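Putative branched-chain amino acid transport system substrate-binding protein (Rhodopseudomonas palustris, PDB 3TX6) probably serves as the periplasmic solute-binding component of an ABC transporter, binding aromatic acids such as lignin-derived p-coumaric acid and its relatives for uptake. Local coordinates at residues Ala285-Val297 and Ile316-Gln330. Numbering follows the deposited sequence.
Sequences AHSFDAFKVLERV and IRKALVSEKDIAASQ. With ENO (3-(4-hydroxy-phenyl)pyruvic acid), chain D.
Helix 285-297 runs nearly antiparallel to strand 326-328, their axes 8.0 Å apart, and crosses helix 316-322 almost perpendicularly where Val297 CA lies 5.3 Å from Ala319 CA. Towards the His286 end, the carboxylate of Asp289 holds the turn at Ser329 and Gln330, which leads to strand 331-333: OD1 accepts Ser329 OG and Ser329 N from opposite faces of its plane, each at 2.8 Å, while OD2 takes Gln330 N on its syn side. Three donors thus fix this buried group. At the far end Arg296, its chain bent at chi2 (-73°) and chi3 (-67°), turns its guanidinium toward loop 323-325. NE and NH2 meet Glu323 OE1 side-on, both at 2.9 Å, the planar groups nearly perpendicular (86°); NH2 also reaches Lys324 O, and Ile326 CG1 lies over one guanidinium face. A leucine in place of Arg296 would probably leave Glu323 without this countercharge and the Lys324 carbonyl without this donor. Between these ends, Val293 CG1 meets Leu320 CD2 at 3.6 Å, and Ile326 CG2 packs on Val293 CG2. His286 NE2 hydrogen-bonds ENO O3, the phenol oxygen, at 2.6 Å, bringing the helix to the pocket of this two-lobed periplasmic binding protein. Leu294 and Ile316 pack on strand 72-75 of the six-stranded sheet of their lobe, and Ile326 pairs with Tyr333 in strand 331-333.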
loop_
_atom_site.group_PDB
_atom_site.type_symbol
_atom_site.label_atom_id
_atom_site.label_comp_id
_atom_site.label_asym_id
_atom_site.label_seq_id
_atom_site.Cartn_x
_atom_site.Cartn_y
_atom_site.Cartn_z
ATOM N N ALA A 285 2.082 -2.909 7.860
ATOM C CA ALA A 285 1.619 -1.659 8.379
ATOM C C ALA A 285 0.221 -1.318 7.896
ATOM O O ALA A 285 -0.521 -0.661 8.630
ATOM C CB ALA A 285 2.625 -0.564 8.038
ATOM N N HIS A 286 -0.153 -1.707 6.682
ATOM C CA HIS A 286 -1.490 -1.348 6.198
ATOM C C HIS A 286 -2.587 -2.052 6.957
ATOM O O HIS A 286 -3.586 -1.408 7.283
ATOM C CB HIS A 286 -1.650 -1.551 4.701
ATOM C CG HIS A 286 -0.705 -0.750 3.866
ATOM N ND1 HIS A 286 -0.365 0.552 4.128
ATOM C CD2 HIS A 286 -0.016 -1.115 2.715
ATOM C CE1 HIS A 286 0.495 0.978 3.161
ATOM N NE2 HIS A 286 0.709 -0.032 2.312
ATOM N N SER A 287 -2.455 -3.356 7.222
ATOM C CA SER A 287 -3.463 -4.019 8.042
ATOM C C SER A 287 -3.448 -3.512 9.495
ATOM O O SER A 287 -4.498 -3.239 10.075
ATOM C CB SER A 287 -3.419 -5.555 7.968
ATOM O OG SER A 287 -2.202 -5.966 8.360
ATOM N N PHE A 288 -2.266 -3.328 10.073
ATOM C CA PHE A 288 -2.143 -2.748 11.406
ATOM C C PHE A 288 -2.853 -1.387 11.478
ATOM O O PHE A 288 -3.612 -1.116 12.408
ATOM C CB PHE A 288 -0.669 -2.631 11.774
ATOM C CG PHE A 288 -0.406 -2.093 13.137
ATOM C CD1 PHE A 288 -0.363 -2.953 14.231
ATOM C CD2 PHE A 288 -0.136 -0.762 13.343
ATOM C CE1 PHE A 288 -0.073 -2.497 15.483
ATOM C CE2 PHE A 288 0.175 -0.305 14.616
ATOM C CZ PHE A 288 0.183 -1.171 15.679
ATOM N N ASP A 289 -2.578 -0.537 10.495
ATOM C CA ASP A 289 -3.134 0.819 10.494
ATOM C C ASP A 289 -4.651 0.798 10.286
ATOM O O ASP A 289 -5.352 1.643 10.815
ATOM C CB ASP A 289 -2.486 1.640 9.409
ATOM C CG ASP A 289 -1.055 2.014 9.722
ATOM O OD1 ASP A 289 -0.604 1.735 10.853
ATOM O OD2 ASP A 289 -0.417 2.639 8.852
ATOM N N ALA A 290 -5.154 -0.149 9.488
ATOM C CA ALA A 290 -6.588 -0.251 9.296
ATOM C C ALA A 290 -7.294 -0.428 10.656
ATOM O O ALA A 290 -8.381 0.143 10.913
ATOM C CB ALA A 290 -6.961 -1.368 8.329
ATOM N N PHE A 291 -6.692 -1.200 11.553
ATOM C CA PHE A 291 -7.225 -1.361 12.908
ATOM C C PHE A 291 -7.055 -0.125 13.757
ATOM O O PHE A 291 -7.909 0.132 14.598
ATOM C CB PHE A 291 -6.677 -2.617 13.579
ATOM C CG PHE A 291 -7.343 -3.898 13.082
ATOM C CD1 PHE A 291 -6.969 -4.473 11.862
ATOM C CD2 PHE A 291 -8.337 -4.505 13.828
ATOM C CE1 PHE A 291 -7.587 -5.621 11.418
ATOM C CE2 PHE A 291 -8.943 -5.667 13.391
ATOM C CZ PHE A 291 -8.566 -6.236 12.200
ATOM N N LYS A 292 -5.965 0.619 13.584
ATOM C CA LYS A 292 -5.839 1.917 14.253
ATOM C C LYS A 292 -6.989 2.823 13.806
ATOM O O LYS A 292 -7.571 3.532 14.631
ATOM C CB LYS A 292 -4.487 2.578 13.966
ATOM C CG LYS A 292 -3.282 1.904 14.617
ATOM C CD LYS A 292 -3.375 1.944 16.145
ATOM C CE LYS A 292 -2.095 1.505 16.824
ATOM N NZ LYS A 292 -2.085 1.587 18.328
ATOM N N VAL A 293 -7.369 2.782 12.517
ATOM C CA VAL A 293 -8.534 3.569 12.057
ATOM C C VAL A 293 -9.804 3.109 12.768
ATOM O O VAL A 293 -10.602 3.939 13.245
ATOM C CB VAL A 293 -8.655 3.563 10.507
ATOM C CG1 VAL A 293 -10.004 4.123 10.041
ATOM C CG2 VAL A 293 -7.471 4.263 9.877
ATOM N N LEU A 294 -10.004 1.782 12.833
ATOM C CA LEU A 294 -11.130 1.240 13.561
ATOM C C LEU A 294 -11.158 1.637 15.046
ATOM O O LEU A 294 -12.243 1.899 15.587
ATOM C CB LEU A 294 -11.228 -0.273 13.420
ATOM C CG LEU A 294 -11.531 -0.799 12.008
ATOM C CD1 LEU A 294 -11.752 -2.319 12.053
ATOM C CD2 LEU A 294 -12.707 -0.052 11.387
ATOM N N GLU A 295 -10.014 1.689 15.714
ATOM C CA GLU A 295 -9.995 2.157 17.094
ATOM C C GLU A 295 -10.536 3.591 17.264
ATOM O O GLU A 295 -11.046 3.893 18.330
ATOM C CB GLU A 295 -8.587 2.092 17.684
ATOM C CG GLU A 295 -8.106 0.693 17.987
ATOM C CD GLU A 295 -6.716 0.735 18.608
ATOM O OE1 GLU A 295 -6.373 1.697 19.345
ATOM O OE2 GLU A 295 -5.940 -0.156 18.385
ATOM N N ARG A 296 -10.430 4.433 16.235
ATOM C CA ARG A 296 -11.002 5.799 16.248
ATOM C C ARG A 296 -12.475 5.795 15.859
ATOM O O ARG A 296 -13.292 6.459 16.526
ATOM C CB ARG A 296 -10.294 6.746 15.244
ATOM C CG ARG A 296 -9.020 7.329 15.758
ATOM C CD ARG A 296 -9.240 8.403 16.820
ATOM N NE ARG A 296 -9.883 9.644 16.404
ATOM C CZ ARG A 296 -9.265 10.720 15.880
ATOM N NH1 ARG A 296 -7.973 10.749 15.625
ATOM N NH2 ARG A 296 -9.972 11.782 15.587
ATOM N N VAL A 297 -12.829 5.080 14.781
ATOM C CA VAL A 297 -14.148 5.299 14.219
ATOM C C VAL A 297 -15.216 4.391 14.868
ATOM O O VAL A 297 -16.382 4.746 14.946
ATOM C CB VAL A 297 -14.210 5.157 12.694
ATOM C CG1 VAL A 297 -13.394 6.229 11.977
ATOM C CG2 VAL A 297 -13.906 3.759 12.191
ATOM N N ILE A 316 -20.173 4.085 10.755
ATOM C CA ILE A 316 -18.756 3.961 10.448
ATOM C C ILE A 316 -18.387 4.841 9.256
ATOM O O ILE A 316 -17.380 5.560 9.281
ATOM C CB ILE A 316 -18.338 2.500 10.223
ATOM C CG1 ILE A 316 -18.465 1.746 11.552
ATOM C CG2 ILE A 316 -16.928 2.408 9.626
ATOM C CD1 ILE A 316 -18.214 0.262 11.458
ATOM N N ARG A 317 -19.174 4.728 8.188
ATOM C CA ARG A 317 -18.953 5.564 6.987
ATOM C C ARG A 317 -18.849 7.045 7.351
ATOM O O ARG A 317 -17.934 7.744 6.916
ATOM C CB ARG A 317 -20.053 5.377 5.971
ATOM C CG ARG A 317 -19.790 6.053 4.626
ATOM C CD ARG A 317 -20.950 5.866 3.624
ATOM N NE ARG A 317 -22.171 6.602 3.962
ATOM C CZ ARG A 317 -22.403 7.878 3.641
ATOM N NH1 ARG A 317 -21.479 8.602 3.030
ATOM N NH2 ARG A 317 -23.543 8.463 3.973
ATOM N N LYS A 318 -19.807 7.527 8.125
ATOM C CA LYS A 318 -19.797 8.937 8.513
ATOM C C LYS A 318 -18.618 9.254 9.451
ATOM O O LYS A 318 -18.021 10.323 9.335
ATOM C CB LYS A 318 -21.122 9.359 9.163
ATOM C CG LYS A 318 -22.318 9.280 8.238
ATOM C CD LYS A 318 -22.300 10.312 7.128
ATOM C CE LYS A 318 -23.712 10.666 6.651
ATOM N NZ LYS A 318 -23.687 11.654 5.524
ATOM N N ALA A 319 -18.258 8.325 10.329
ATOM C CA ALA A 319 -17.151 8.540 11.270
ATOM C C ALA A 319 -15.803 8.606 10.581
ATOM O O ALA A 319 -14.901 9.338 11.019
ATOM C CB ALA A 319 -17.165 7.514 12.355
ATOM N N LEU A 320 -15.676 7.908 9.461
ATOM C CA LEU A 320 -14.426 7.999 8.677
ATOM C C LEU A 320 -14.129 9.396 8.203
ATOM O O LEU A 320 -12.968 9.762 8.040
ATOM C CB LEU A 320 -14.413 7.034 7.465
ATOM C CG LEU A 320 -14.277 5.537 7.757
ATOM C CD1 LEU A 320 -14.744 4.711 6.566
ATOM C CD2 LEU A 320 -12.835 5.228 8.165
ATOM N N VAL A 321 -15.167 10.194 7.989
ATOM C CA VAL A 321 -14.947 11.561 7.518
ATOM C C VAL A 321 -15.173 12.629 8.604
ATOM O O VAL A 321 -14.881 13.809 8.368
ATOM C CB VAL A 321 -15.807 11.854 6.278
ATOM C CG1 VAL A 321 -15.430 10.919 5.117
ATOM C CG2 VAL A 321 -17.278 11.758 6.640
ATOM N N SER A 322 -15.716 12.245 9.762
ATOM C CA SER A 322 -15.828 13.187 10.904
ATOM C C SER A 322 -14.651 13.152 11.863
ATOM O O SER A 322 -14.313 14.175 12.466
ATOM C CB SER A 322 -17.142 12.984 11.702
ATOM O OG SER A 322 -17.198 11.734 12.375
ATOM N N GLU A 323 -13.986 12.010 11.956
ATOM C CA GLU A 323 -12.838 11.865 12.829
ATOM C C GLU A 323 -11.565 12.260 12.077
ATOM O O GLU A 323 -11.146 11.583 11.146
ATOM C CB GLU A 323 -12.719 10.424 13.320
ATOM C CG GLU A 323 -13.795 10.007 14.292
ATOM C CD GLU A 323 -13.683 10.724 15.634
ATOM O OE1 GLU A 323 -12.600 10.633 16.268
ATOM O OE2 GLU A 323 -14.686 11.354 16.067
ATOM N N LYS A 324 -10.905 13.303 12.538
ATOM C CA LYS A 324 -9.767 13.881 11.826
ATOM C C LYS A 324 -8.436 13.528 12.485
ATOM O O LYS A 324 -8.368 13.301 13.682
ATOM C CB LYS A 324 -9.901 15.398 11.749
ATOM C CG LYS A 324 -11.107 15.907 10.944
ATOM C CD LYS A 324 -11.113 15.472 9.498
ATOM C CE LYS A 324 -12.397 15.918 8.782
ATOM N NZ LYS A 324 -12.484 15.422 7.395
ATOM N N ASP A 325 -7.376 13.489 11.679
ATOM C CA ASP A 325 -5.996 13.283 12.176
ATOM C C ASP A 325 -5.885 11.952 12.938
ATOM O O ASP A 325 -5.512 11.886 14.118
ATOM C CB ASP A 325 -5.508 14.479 13.001
ATOM C CG ASP A 325 -5.395 15.737 12.178
ATOM O OD1 ASP A 325 -4.643 15.718 11.191
ATOM O OD2 ASP A 325 -6.068 16.737 12.485
ATOM N N ILE A 326 -6.219 10.881 12.230
ATOM C CA ILE A 326 -6.118 9.518 12.777
ATOM C C ILE A 326 -4.649 9.064 12.614
ATOM O O ILE A 326 -4.172 8.823 11.507
ATOM C CB ILE A 326 -7.068 8.540 12.045
ATOM C CG1 ILE A 326 -8.506 8.984 12.159
ATOM C CG2 ILE A 326 -6.876 7.121 12.601
ATOM C CD1 ILE A 326 -9.513 8.187 11.339
ATOM N N ALA A 327 -3.960 8.929 13.743
ATOM C CA ALA A 327 -2.547 8.609 13.750
ATOM C C ALA A 327 -2.319 7.125 13.534
ATOM O O ALA A 327 -2.928 6.311 14.197
ATOM C CB ALA A 327 -1.850 9.116 15.005
ATOM N N ALA A 328 -1.466 6.782 12.573
ATOM C CA ALA A 328 -1.130 5.361 12.310
ATOM C C ALA A 328 0.332 5.259 11.913
ATOM O O ALA A 328 1.046 6.275 11.838
ATOM C CB ALA A 328 -2.055 4.762 11.238
ATOM N N SER A 329 0.810 4.043 11.703
ATOM C CA SER A 329 2.248 3.864 11.429
ATOM C C SER A 329 2.679 4.459 10.088
ATOM O O SER A 329 3.836 4.901 9.927
ATOM C CB SER A 329 2.657 2.390 11.509
ATOM O OG SER A 329 2.139 1.664 10.440
ATOM N N GLN A 330 1.750 4.517 9.124
ATOM C CA GLN A 330 2.086 4.973 7.766
ATOM C C GLN A 330 1.718 6.424 7.445
ATOM O O GLN A 330 2.017 6.892 6.347
ATOM C CB GLN A 330 1.437 4.023 6.747
ATOM C CG GLN A 330 2.015 2.612 6.808
ATOM C CD GLN A 330 3.364 2.533 6.115
ATOM O OE1 GLN A 330 4.265 3.327 6.448
ATOM N NE2 GLN A 330 3.531 1.624 5.132
HETATM O O4 ENO D . -1.150 -2.238 -5.378
HETATM C C9 ENO D . 0.504 -2.412 -2.401
HETATM C C8 ENO D . 0.612 -1.612 -1.282
HETATM C C7 ENO D . 1.340 -0.412 -1.318
HETATM C C6 ENO D . 1.867 -0.001 -2.527
HETATM C C5 ENO D . 1.783 -0.806 -3.659
HETATM C C4 ENO D . 1.082 -2.024 -3.614
HETATM O O3 ENO D . 1.394 0.367 -0.169
HETATM C C3 ENO D . 1.039 -2.937 -4.807
HETATM C C2 ENO D . -0.143 -2.893 -5.697
HETATM C C1 ENO D . -0.120 -3.744 -6.878
HETATM O O2 ENO D . -1.135 -3.755 -7.605
HETATM O O1 ENO D . 0.901 -4.441 -7.159
#